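Local coordinates for radical SAM domain protein (Methanothrix thermoacetophila, PDB 6Y1X), which is the radical SAM carbide synthase NifB, a [4Fe-4S] enzyme that acts in the biosynthesis of the iron-molybdenum cofactor of nitrogenase, at residues Glu120-Leu125 and Ile150-Arg155. Sequence-based numbering, arbitrary orientation.
Sequences ETFETL and IEDLDR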
loop_
_atom_site.group_PDB
_atom_site.type_symbol
_atom_site.label_atom_id
_atom_site.label_comp_id
_atom_site.label_asym_id
_atom_site.label_seq_id
_atom_site.Cartn_x
_atom_site.Cartn_y
_atom_site.Cartn_z
ATOM N N GLU A 120 0.975 -8.792 14.479
ATOM C CA GLU A 120 2.172 -9.500 14.045
ATOM C C GLU A 120 3.019 -8.654 13.108
ATOM O O GLU A 120 4.227 -8.889 12.999
ATOM C CB GLU A 120 1.803 -10.825 13.373
ATOM C CG GLU A 120 1.214 -11.860 14.329
ATOM C CD GLU A 120 -0.289 -11.709 14.506
ATOM O OE1 GLU A 120 -0.860 -10.724 13.990
ATOM O OE2 GLU A 120 -0.898 -12.576 15.170
ATOM N N THR A 121 2.409 -7.688 12.418
ATOM C CA THR A 121 3.180 -6.781 11.572
ATOM C C THR A 121 4.211 -6.030 12.397
ATOM O O THR A 121 5.387 -5.933 12.024
ATOM C CB THR A 121 2.238 -5.792 10.882
ATOM O OG1 THR A 121 1.339 -6.498 10.017
ATOM C CG2 THR A 121 3.019 -4.758 10.090
ATOM N N PHE A 122 3.772 -5.477 13.530
ATOM C CA PHE A 122 4.640 -4.652 14.357
ATOM C C PHE A 122 5.692 -5.496 15.057
ATOM O O PHE A 122 6.839 -5.067 15.212
ATOM C CB PHE A 122 3.787 -3.867 15.354
ATOM C CG PHE A 122 2.724 -3.041 14.695
ATOM C CD1 PHE A 122 2.997 -1.748 14.274
ATOM C CD2 PHE A 122 1.473 -3.579 14.431
ATOM C CE1 PHE A 122 2.031 -0.993 13.644
ATOM C CE2 PHE A 122 0.501 -2.832 13.792
ATOM C CZ PHE A 122 0.778 -1.538 13.399
ATOM N N GLU A 123 5.316 -6.703 15.487
ATOM C CA GLU A 123 6.285 -7.592 16.113
ATOM C C GLU A 123 7.345 -8.039 15.114
ATOM O O GLU A 123 8.530 -8.131 15.454
ATOM C CB GLU A 123 5.569 -8.797 16.719
ATOM C CG GLU A 123 6.460 -9.702 17.540
ATOM C CD GLU A 123 7.327 -8.928 18.515
ATOM O OE1 GLU A 123 8.564 -9.096 18.466
ATOM O OE2 GLU A 123 6.776 -8.144 19.318
ATOM N N THR A 124 6.937 -8.302 13.872
ATOM C CA THR A 124 7.880 -8.752 12.852
ATOM C C THR A 124 8.888 -7.662 12.505
ATOM O O THR A 124 10.101 -7.903 12.499
ATOM C CB THR A 124 7.124 -9.174 11.594
ATOM O OG1 THR A 124 6.280 -10.293 11.890
ATOM C CG2 THR A 124 8.098 -9.555 10.497
ATOM N N LEU A 125 8.405 -6.450 12.228
ATOM C CA LEU A 125 9.311 -5.385 11.820
ATOM C C LEU A 125 10.173 -4.911 12.979
ATOM O O LEU A 125 11.275 -4.401 12.760
ATOM C CB LEU A 125 8.522 -4.223 11.231
ATOM C CG LEU A 125 7.872 -4.543 9.889
ATOM C CD1 LEU A 125 7.003 -3.390 9.477
ATOM C CD2 LEU A 125 8.922 -4.845 8.826
ATOM N N ILE A 150 0.584 5.115 13.142
ATOM C CA ILE A 150 1.762 5.757 12.561
ATOM C C ILE A 150 2.835 5.955 13.620
ATOM O O ILE A 150 4.033 5.864 13.326
ATOM C CB ILE A 150 1.375 7.087 11.881
ATOM C CG1 ILE A 150 2.593 7.736 11.219
ATOM C CG2 ILE A 150 0.703 8.032 12.866
ATOM C CD1 ILE A 150 3.214 6.897 10.124
ATOM N N GLU A 151 2.432 6.224 14.866
ATOM C CA GLU A 151 3.407 6.401 15.936
ATOM C C GLU A 151 4.200 5.117 16.165
ATOM O O GLU A 151 5.415 5.161 16.388
ATOM C CB GLU A 151 2.702 6.827 17.221
ATOM C CG GLU A 151 3.642 7.217 18.344
ATOM C CD GLU A 151 3.012 8.183 19.331
ATOM O OE1 GLU A 151 1.860 7.937 19.754
ATOM O OE2 GLU A 151 3.668 9.183 19.690
ATOM N N ASP A 152 3.523 3.965 16.107
ATOM C CA ASP A 152 4.210 2.684 16.252
ATOM C C ASP A 152 5.177 2.445 15.101
ATOM O O ASP A 152 6.313 2.004 15.312
ATOM C CB ASP A 152 3.194 1.546 16.333
ATOM C CG ASP A 152 2.374 1.586 17.599
ATOM O OD1 ASP A 152 2.733 2.355 18.516
ATOM O OD2 ASP A 152 1.365 0.852 17.673
ATOM N N LEU A 153 4.733 2.720 13.871
ATOM C CA LEU A 153 5.583 2.506 12.703
ATOM C C LEU A 153 6.845 3.345 12.800
ATOM O O LEU A 153 7.951 2.870 12.517
ATOM C CB LEU A 153 4.813 2.857 11.432
ATOM C CG LEU A 153 3.659 1.940 11.042
ATOM C CD1 LEU A 153 2.955 2.493 9.815
ATOM C CD2 LEU A 153 4.148 0.524 10.788
ATOM N N ASP A 154 6.685 4.620 13.156
ATOM C CA ASP A 154 7.829 5.499 13.357
ATOM C C ASP A 154 8.763 4.967 14.426
ATOM O O ASP A 154 9.985 4.954 14.251
ATOM C CB ASP A 154 7.347 6.877 13.791
ATOM C CG ASP A 154 8.355 7.981 13.513
ATOM O OD1 ASP A 154 9.465 7.685 13.028
ATOM O OD2 ASP A 154 8.056 9.153 13.844
ATOM N N ARG A 155 8.203 4.499 15.536
ATOM C CA ARG A 155 9.052 4.101 16.650
ATOM C C ARG A 155 9.836 2.837 16.291
ATOM O O ARG A 155 10.959 2.649 16.768
ATOM C CB ARG A 155 8.201 3.931 17.908
ATOM C CG ARG A 155 8.970 3.775 19.211
ATOM C CD ARG A 155 7.993 3.644 20.389
ATOM N NE ARG A 155 7.268 2.374 20.353
ATOM C CZ ARG A 155 6.042 2.093 19.923
ATOM N NH1 ARG A 155 5.216 2.997 19.412
ATOM N NH2 ARG A 155 5.647 0.835 20.034
#
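F122 reaches from helix 119-131 to D152 and L153 of helix 146-156, and this one ring makes every close approach between the two segments, a worked example of adjacent helices on a sheet meeting through an aromatic side chain with charged groups toward the outside. Its CG stands anti to the carbonyl carbon (chi1 -56°), which sends the ring across the gap; the CA atoms of F122 and L153 remain 7.4 Å apart. The leading ring atom, CE1 of F122, lies 3.9 Å from CD2 of L153. The same carbon is also 3.9 Å from CB of D152, so the ring corner meets both a leucine methyl and an aspartate methylene. This close packing continues inward onto the sheet, where L153 and L125 both rest on I139 of strand 136-141.

Toward the solvent side the packing gives way to charge. The carboxylate of D152 stands nearly perpendicular to the F122 ring, their planes 85° apart. A nearly straight 2.7 Å salt bridge runs from NH1 of R155 to OD1 of D152; OD1 lies in the guanidinium plane, but NH1 comes on the anti side, 28° out of the carboxylate plane. D152 OD2 pairs with R149.

The two helices are neighbours on one face of the parallel sheet, joined in the chain through strand 136-141, which carries the cluster ligand C138. Between the segments the contact is van der Waals packing and burial, to which R149 adds a cation-pi contact with F122, while D152, gripped by two arginines, probably stays ionised and lends the ring only its methylene.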